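Local structure of glycosyl hydrolase, BNR repeat (Ralstonia eutropha, 3B7F) at residues P50-H55 with M70-R75; R98-N103 with W131-S136; A154-H159 with L192-S197. The protein is probably a glycosyl hydrolase of the non-viral sialidase type, built as a seven-bladed beta-propeller with BNR repeats. All blocks are in the same frame, centred on the assembly; numbering follows the deposited sequence.

Interaction 1 of 3, residues P50-H55 with M70-R75; sequences PVFLGH and MLMAAR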
# COMPACT_ATOMS: atom_id res chain seq x y z
N PRO A 50 4.38 -20.11 10.07
CA PRO A 50 5.23 -19.04 9.52
C PRO A 50 6.27 -19.48 8.48
O PRO A 50 6.71 -20.64 8.47
CB PRO A 50 5.99 -18.50 10.75
CG PRO A 50 5.95 -19.57 11.74
CD PRO A 50 4.67 -20.36 11.49
N VAL A 51 6.58 -18.54 7.59
CA VAL A 51 7.65 -18.66 6.64
C VAL A 51 8.57 -17.51 7.08
O VAL A 51 8.11 -16.38 7.28
CB VAL A 51 7.18 -18.56 5.17
CG1 VAL A 51 8.40 -18.66 4.24
CG2 VAL A 51 6.14 -19.67 4.84
N PHE A 52 9.85 -17.81 7.25
CA PHE A 52 10.85 -16.85 7.70
C PHE A 52 10.52 -16.35 9.11
O PHE A 52 10.61 -15.15 9.36
CB PHE A 52 11.05 -15.67 6.71
CG PHE A 52 11.69 -16.05 5.41
CD1 PHE A 52 13.04 -16.41 5.38
CD2 PHE A 52 10.98 -16.03 4.23
CE1 PHE A 52 13.64 -16.76 4.19
CE2 PHE A 52 11.59 -16.37 3.04
CZ PHE A 52 12.91 -16.74 3.02
N LEU A 53 10.13 -17.26 10.01
CA LEU A 53 9.82 -16.89 11.40
C LEU A 53 11.02 -16.18 11.98
O LEU A 53 12.15 -16.61 11.77
CB LEU A 53 9.47 -18.10 12.27
CG LEU A 53 9.09 -17.92 13.76
CD1 LEU A 53 7.74 -17.23 14.00
CD2 LEU A 53 9.07 -19.28 14.41
N GLY A 54 10.76 -15.07 12.66
CA GLY A 54 11.79 -14.23 13.26
C GLY A 54 12.33 -13.08 12.42
O GLY A 54 13.07 -12.26 12.94
N HIS A 55 11.97 -13.04 11.14
CA HIS A 55 12.34 -11.95 10.25
C HIS A 55 11.16 -10.98 10.19
O HIS A 55 10.01 -11.39 10.30
CB HIS A 55 12.63 -12.48 8.84
CG HIS A 55 13.80 -13.41 8.75
ND1 HIS A 55 14.59 -13.49 7.62
CD2 HIS A 55 14.34 -14.29 9.64
CE1 HIS A 55 15.53 -14.39 7.80
NE2 HIS A 55 15.41 -14.89 9.02
N MSE A 70 6.44 -14.40 -6.94
CA MSE A 70 6.18 -13.53 -5.80
C MSE A 70 7.47 -12.95 -5.25
O MSE A 70 8.51 -13.61 -5.29
CB MSE A 70 5.56 -14.27 -4.64
CG MSE A 70 4.29 -15.02 -4.92
SE MSE A 70 3.53 -15.55 -3.19
CE MSE A 70 2.05 -16.49 -3.98
N LEU A 71 7.37 -11.72 -4.74
CA LEU A 71 8.46 -11.01 -4.08
C LEU A 71 8.02 -10.67 -2.67
O LEU A 71 6.84 -10.46 -2.43
CB LEU A 71 8.92 -9.74 -4.82
CG LEU A 71 9.62 -9.93 -6.19
CD1 LEU A 71 10.23 -8.62 -6.64
CD2 LEU A 71 10.71 -11.01 -6.19
N MSE A 72 8.99 -10.69 -1.76
CA MSE A 72 8.80 -10.44 -0.35
C MSE A 72 9.92 -9.53 0.19
O MSE A 72 11.06 -9.95 0.20
CB MSE A 72 8.81 -11.77 0.39
CG MSE A 72 8.82 -11.64 1.91
SE MSE A 72 9.08 -13.29 2.80
CE MSE A 72 7.60 -14.32 2.17
N ALA A 73 9.59 -8.31 0.60
CA ALA A 73 10.54 -7.36 1.20
C ALA A 73 10.75 -7.79 2.67
O ALA A 73 9.78 -7.96 3.44
CB ALA A 73 9.99 -5.91 1.09
N ALA A 74 11.99 -8.03 3.06
CA ALA A 74 12.31 -8.55 4.40
C ALA A 74 13.63 -8.01 4.92
O ALA A 74 14.48 -7.57 4.14
CB ALA A 74 12.36 -10.07 4.38
N ARG A 75 13.79 -8.06 6.25
CA ARG A 75 15.01 -7.63 6.91
C ARG A 75 15.64 -8.75 7.74
O ARG A 75 15.00 -9.28 8.65
CB ARG A 75 14.76 -6.40 7.75
CG ARG A 75 16.07 -5.73 8.20
CD ARG A 75 16.01 -4.22 8.09
NE ARG A 75 15.63 -3.49 9.29
CZ ARG A 75 14.39 -3.17 9.69
NH1 ARG A 75 13.29 -3.57 9.04
NH2 ARG A 75 14.24 -2.45 10.81

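Interaction 2 of 3, residues R98-N103 with W131-S136; sequences RPPAFN and WYAGTS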
# COMPACT_ATOMS: atom_id res chain seq x y z
N ARG A 98 21.56 -9.04 -5.71
CA ARG A 98 21.86 -7.62 -5.45
C ARG A 98 20.60 -6.90 -4.93
O ARG A 98 19.80 -6.38 -5.72
CB ARG A 98 22.39 -6.94 -6.71
CG ARG A 98 22.77 -5.46 -6.52
CD ARG A 98 23.05 -4.78 -7.86
NE ARG A 98 23.17 -3.32 -7.67
CZ ARG A 98 23.24 -2.41 -8.65
NH1 ARG A 98 23.20 -2.76 -9.95
NH2 ARG A 98 23.34 -1.12 -8.33
N PRO A 99 20.41 -6.85 -3.59
CA PRO A 99 19.23 -6.13 -3.10
C PRO A 99 19.41 -4.61 -3.20
O PRO A 99 20.51 -4.15 -3.45
CB PRO A 99 19.15 -6.58 -1.64
CG PRO A 99 20.57 -6.85 -1.26
CD PRO A 99 21.18 -7.44 -2.48
N PRO A 100 18.31 -3.83 -3.04
CA PRO A 100 18.40 -2.38 -3.05
C PRO A 100 19.46 -1.79 -2.09
O PRO A 100 19.49 -2.11 -0.90
CB PRO A 100 16.99 -1.96 -2.60
CG PRO A 100 16.13 -3.01 -3.15
CD PRO A 100 16.90 -4.27 -2.88
N ALA A 101 20.33 -0.95 -2.64
CA ALA A 101 21.40 -0.30 -1.87
C ALA A 101 21.71 0.98 -2.58
O ALA A 101 21.82 0.98 -3.80
CB ALA A 101 22.64 -1.17 -1.81
N PHE A 102 21.84 2.07 -1.83
CA PHE A 102 22.20 3.36 -2.41
C PHE A 102 23.65 3.30 -2.91
O PHE A 102 24.49 2.55 -2.38
CB PHE A 102 22.09 4.50 -1.38
CG PHE A 102 20.68 4.77 -0.90
CD1 PHE A 102 19.78 5.46 -1.69
CD2 PHE A 102 20.28 4.41 0.38
CE1 PHE A 102 18.48 5.74 -1.24
CE2 PHE A 102 19.00 4.70 0.84
CZ PHE A 102 18.10 5.36 0.02
N ASN A 103 23.96 4.09 -3.94
CA ASN A 103 25.33 4.18 -4.46
C ASN A 103 26.28 4.79 -3.40
O ASN A 103 25.82 5.52 -2.50
CB ASN A 103 25.39 5.02 -5.75
CG ASN A 103 24.66 4.38 -6.93
OD1 ASN A 103 24.50 3.16 -7.01
ND2 ASN A 103 24.20 5.22 -7.86
N TRP A 131 10.28 -4.74 -11.91
CA TRP A 131 9.63 -4.34 -10.66
C TRP A 131 10.25 -3.05 -10.16
O TRP A 131 11.36 -2.69 -10.57
CB TRP A 131 9.87 -5.36 -9.55
CG TRP A 131 9.19 -6.67 -9.69
CD1 TRP A 131 9.51 -7.66 -10.55
CD2 TRP A 131 8.10 -7.16 -8.90
NE1 TRP A 131 8.66 -8.73 -10.38
CE2 TRP A 131 7.78 -8.44 -9.37
CE3 TRP A 131 7.34 -6.63 -7.84
CZ2 TRP A 131 6.76 -9.22 -8.81
CZ3 TRP A 131 6.31 -7.40 -7.29
CH2 TRP A 131 6.03 -8.67 -7.78
N TYR A 132 9.52 -2.35 -9.29
CA TYR A 132 10.03 -1.20 -8.55
C TYR A 132 9.99 -1.53 -7.07
O TYR A 132 9.15 -2.29 -6.64
CB TYR A 132 9.23 0.07 -8.81
CG TYR A 132 9.40 0.58 -10.21
CD1 TYR A 132 10.43 1.46 -10.54
CD2 TYR A 132 8.54 0.17 -11.21
CE1 TYR A 132 10.59 1.91 -11.82
CE2 TYR A 132 8.69 0.61 -12.48
CZ TYR A 132 9.71 1.47 -12.80
OH TYR A 132 9.81 1.90 -14.10
N ALA A 133 10.93 -0.97 -6.33
CA ALA A 133 11.01 -1.09 -4.89
C ALA A 133 11.15 0.31 -4.28
O ALA A 133 11.89 1.16 -4.80
CB ALA A 133 12.19 -1.95 -4.49
N GLY A 134 10.42 0.53 -3.18
CA GLY A 134 10.48 1.75 -2.39
C GLY A 134 11.10 1.40 -1.04
O GLY A 134 10.70 0.42 -0.42
N THR A 135 12.05 2.22 -0.58
CA THR A 135 12.79 2.01 0.66
C THR A 135 12.56 3.05 1.77
O THR A 135 11.93 4.07 1.54
CB THR A 135 14.35 2.00 0.39
OG1 THR A 135 14.76 3.27 -0.16
CG2 THR A 135 14.77 0.85 -0.56
N SER A 136 13.09 2.73 2.95
CA SER A 136 13.23 3.63 4.08
C SER A 136 14.76 3.74 4.33
O SER A 136 15.39 2.71 4.52
CB SER A 136 12.56 3.11 5.34
OG SER A 136 12.81 3.98 6.44

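Interaction 3 of 3, residues A154-H159 with L192-S197; sequences AGFNDH and LYIGMS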
# COMPACT_ATOMS: atom_id res chain seq x y z
N ALA A 154 18.12 6.33 -10.70
CA ALA A 154 18.96 7.53 -10.58
C ALA A 154 18.21 8.85 -10.77
O ALA A 154 18.50 9.83 -10.09
CB ALA A 154 20.12 7.43 -11.57
N GLY A 155 17.23 8.87 -11.67
CA GLY A 155 16.43 10.08 -11.89
C GLY A 155 15.64 10.56 -10.67
O GLY A 155 15.27 11.73 -10.63
N PHE A 156 15.37 9.67 -9.71
CA PHE A 156 14.80 10.09 -8.44
C PHE A 156 15.91 10.24 -7.38
O PHE A 156 16.03 11.30 -6.77
CB PHE A 156 13.72 9.15 -7.85
CG PHE A 156 13.30 9.61 -6.48
CD1 PHE A 156 12.39 10.65 -6.33
CD2 PHE A 156 13.94 9.11 -5.34
CE1 PHE A 156 12.08 11.14 -5.08
CE2 PHE A 156 13.66 9.60 -4.09
CZ PHE A 156 12.73 10.62 -3.95
N ASN A 157 16.67 9.17 -7.14
CA ASN A 157 17.69 9.13 -6.07
C ASN A 157 18.76 10.22 -6.10
O ASN A 157 19.26 10.59 -5.04
CB ASN A 157 18.39 7.76 -6.01
CG ASN A 157 17.52 6.65 -5.41
OD1 ASN A 157 16.30 6.80 -5.29
ND2 ASN A 157 18.14 5.53 -5.06
N ASP A 158 19.11 10.68 -7.30
CA ASP A 158 20.07 11.74 -7.53
C ASP A 158 19.42 12.97 -8.17
O ASP A 158 20.08 13.73 -8.83
CB ASP A 158 21.24 11.24 -8.41
CG ASP A 158 22.08 10.16 -7.74
OD1 ASP A 158 22.30 10.20 -6.51
OD2 ASP A 158 22.58 9.30 -8.47
N HIS A 159 18.11 13.15 -8.00
CA HIS A 159 17.44 14.35 -8.50
C HIS A 159 17.96 15.52 -7.66
O HIS A 159 18.15 15.35 -6.45
CB HIS A 159 15.92 14.25 -8.32
CG HIS A 159 15.14 15.25 -9.12
ND1 HIS A 159 15.06 16.59 -8.76
CD2 HIS A 159 14.40 15.12 -10.24
CE1 HIS A 159 14.31 17.23 -9.64
NE2 HIS A 159 13.90 16.36 -10.55
N LEU A 192 4.70 7.11 -14.15
CA LEU A 192 4.86 6.63 -12.80
C LEU A 192 4.45 7.66 -11.79
O LEU A 192 4.62 8.85 -12.03
CB LEU A 192 6.34 6.32 -12.55
CG LEU A 192 7.06 5.36 -13.51
CD1 LEU A 192 8.52 5.21 -13.10
CD2 LEU A 192 6.32 4.00 -13.57
N TYR A 193 3.90 7.17 -10.66
CA TYR A 193 3.57 7.96 -9.50
C TYR A 193 4.26 7.31 -8.30
O TYR A 193 4.45 6.09 -8.29
CB TYR A 193 2.06 8.04 -9.20
CG TYR A 193 1.16 8.72 -10.22
CD1 TYR A 193 1.09 10.12 -10.33
CD2 TYR A 193 0.31 7.96 -11.02
CE1 TYR A 193 0.22 10.72 -11.25
CE2 TYR A 193 -0.54 8.55 -11.92
CZ TYR A 193 -0.58 9.91 -12.04
OH TYR A 193 -1.46 10.39 -12.95
N ILE A 194 4.66 8.11 -7.32
CA ILE A 194 5.25 7.61 -6.07
C ILE A 194 4.70 8.45 -4.92
O ILE A 194 4.23 9.55 -5.13
CB ILE A 194 6.81 7.60 -6.07
CG1 ILE A 194 7.40 9.02 -6.23
CG2 ILE A 194 7.36 6.61 -7.15
CD1 ILE A 194 8.95 9.07 -6.25
N GLY A 195 4.77 7.90 -3.71
CA GLY A 195 4.31 8.60 -2.51
C GLY A 195 5.45 8.57 -1.51
O GLY A 195 6.20 7.60 -1.44
N MSE A 196 5.61 9.64 -0.77
CA MSE A 196 6.65 9.69 0.20
C MSE A 196 6.13 10.26 1.50
O MSE A 196 5.47 11.29 1.51
CB MSE A 196 7.79 10.55 -0.30
CG MSE A 196 8.30 10.13 -1.60
SE MSE A 196 10.04 10.86 -1.84
CE MSE A 196 9.77 12.65 -1.38
N SER A 197 6.48 9.58 2.58
CA SER A 197 6.14 9.98 3.92
C SER A 197 7.45 10.38 4.60
O SER A 197 8.19 9.51 5.01
CB SER A 197 5.42 8.86 4.64
OG SER A 197 4.15 8.65 4.03

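Interaction 1 of 3, residues P50-H55 with M70-R75
Met-72 and Phe-52 carry this contact through a Met-aromatic pair, Met-72 being selenomethionine in the crystal. Its selenium SE lies 3.6 Å from CD2 of Phe-52 and approaches that ring obliquely, 60° off the normal, with the ring centroid 4.7 Å from SE. The first two torsions of Met-72 are both extended, CG being anti to the backbone N (chi1 172°), and carry the polarisable SE out to the ring; the bend at chi3 only turns the terminal CE aside. A long unbranched side chain suits this place, where the CA atoms of Phe-52 and Met-72 are 10.5 Å apart. The backbones close up at His-55 and Arg-75, and the touch there is plain van der Waals: CB of His-55 rests 4.0 Å from the carbonyl O of Arg-75.

One backbone hydrogen bond shapes 50-55. His-55 N reaches Phe-52 O at 3.1 Å and closes a type II turn, whose third position is Gly-54, with a positive phi that glycine adopts easily. The turn lets the chain leave strand 45-51 while Phe-52 still faces strand 70-75.

Beyond the pair, the Phe-52 ring stacks with Phe-84, and Met-72 also packs on Ala-33, Phe-35, Ile-57, Ile-60 and Trp-93. The contact thus bridges two propeller blades: 50-55 links the outermost strand 45-51 of one sheet to strand 56-62 of the next, and packs on 70-75, that sheet's second strand.

Interaction 2 of 3, residues R98-N103 with W131-S136
Thr-135 OG1 hydrogen-bonds to two backbone carbonyls, Pro-137 O in the turn and Gly-139 O at the start of strand 139-143, which must share its one proton. With the hydroxyl engaged there, it meets the 98-103 segment by packing alone: OG1 lies 3.9 Å from CZ of Phe-102, oblique to that ring. Its first torsion (chi1 61°) sets OG1 between the backbone N and the carbonyl carbon and leaves the methyl CG2 to face the loop. Threonine therefore serves two ends at once, a polar branch tying down the hairpin and an apolar branch for the neighbour.

That neighbour is Pro-100. Its CB comes 4.1 Å from Thr-135 CG2, while its CG sits 4.3 Å from CB of Ala-133, so the compact ring spans two residues on the same face of the strand. Small side chains at 133 and 135 let a rigid proline settle there, and it brings no backbone N-H to be satisfied. Phe-102 does not start out toward the strand, yet its ring end comes close, running antiparallel alongside Thr-135; the planes of the Phe-102 and Phe-141 rings are inclined at about 60°.

Pro-100 and Ala-133 both pack further on Val-117 and Trp-150, the latter the tryptophan that ends an Asp-box sequence. In the fold, 98-103 belongs to the crossing from strand 94-95 to strand 116-122, and it packs on one face of strand 131-136, the second strand of the blade being entered.

Interaction 3 of 3, residues A154-H159 with L192-S197
The Phe-156 ring receives two apolar groups, both at an oblique slant: CD1 of Ile-194 and the selenium of Met-196, a selenomethionine. At the ring's edge, in its plane, lies Asn-157 OD1, which is hydrogen-bonded to Leu-140 N. The other flat group of the segment, the His-159 ring, has Gly-155 O in plane at its edge; its ND1 caps the backbone N of Met-161, and its NE2 bonds Asp-210.

Phe-156 CZ approaches Met-196 SE to 3.4 Å, a Met-aromatic contact with the selenium 64° off the ring normal. Farther back along the ring, CD1 of Phe-156 lies 3.8 Å from CD1 of Ile-194. The CA atoms of Phe-156 and Ile-194, the nearest across the segments, are 10.1 Å apart, a gap that a large ring with CG anti to its backbone N (chi1 175°) is well suited to fill. The strand answers with the CD1 end of a beta-branched isoleucine and the longer, flexible selenomethionine.

Trp-165 of helix 162-166 packs on both Phe-156 and Met-196, while Met-179 of strand 178-184 and Phe-202 of strand 200-204 also touch Ile-194. Through Phe-156, helix 154-157 reaches the second strand of the 178-213 sheet, on the connection that leads there from strand 151-152.

How the interactions relate
All three contacts repeat one theme of the propeller: a connection leaving the outermost strand of one blade packs on the second strand of the next, so the three successive blade junctions are bridged alike. Interactions 2 and 3 are buried, whereas interaction 1 is only partly so. Selenomethionine meets phenylalanine in interactions 1 and 3; in interaction 2, proline against alanine and threonine does the work over a shorter span than in interaction 3. The series is physically continuous: Leu-71 CD1 lies 3.4 Å from Trp-131 CD2, and Tyr-132 OH lies 3.7 Å from Leu-192 CD1. Interactions 1 and 3 do not touch, their nearest atoms being about 14 Å apart.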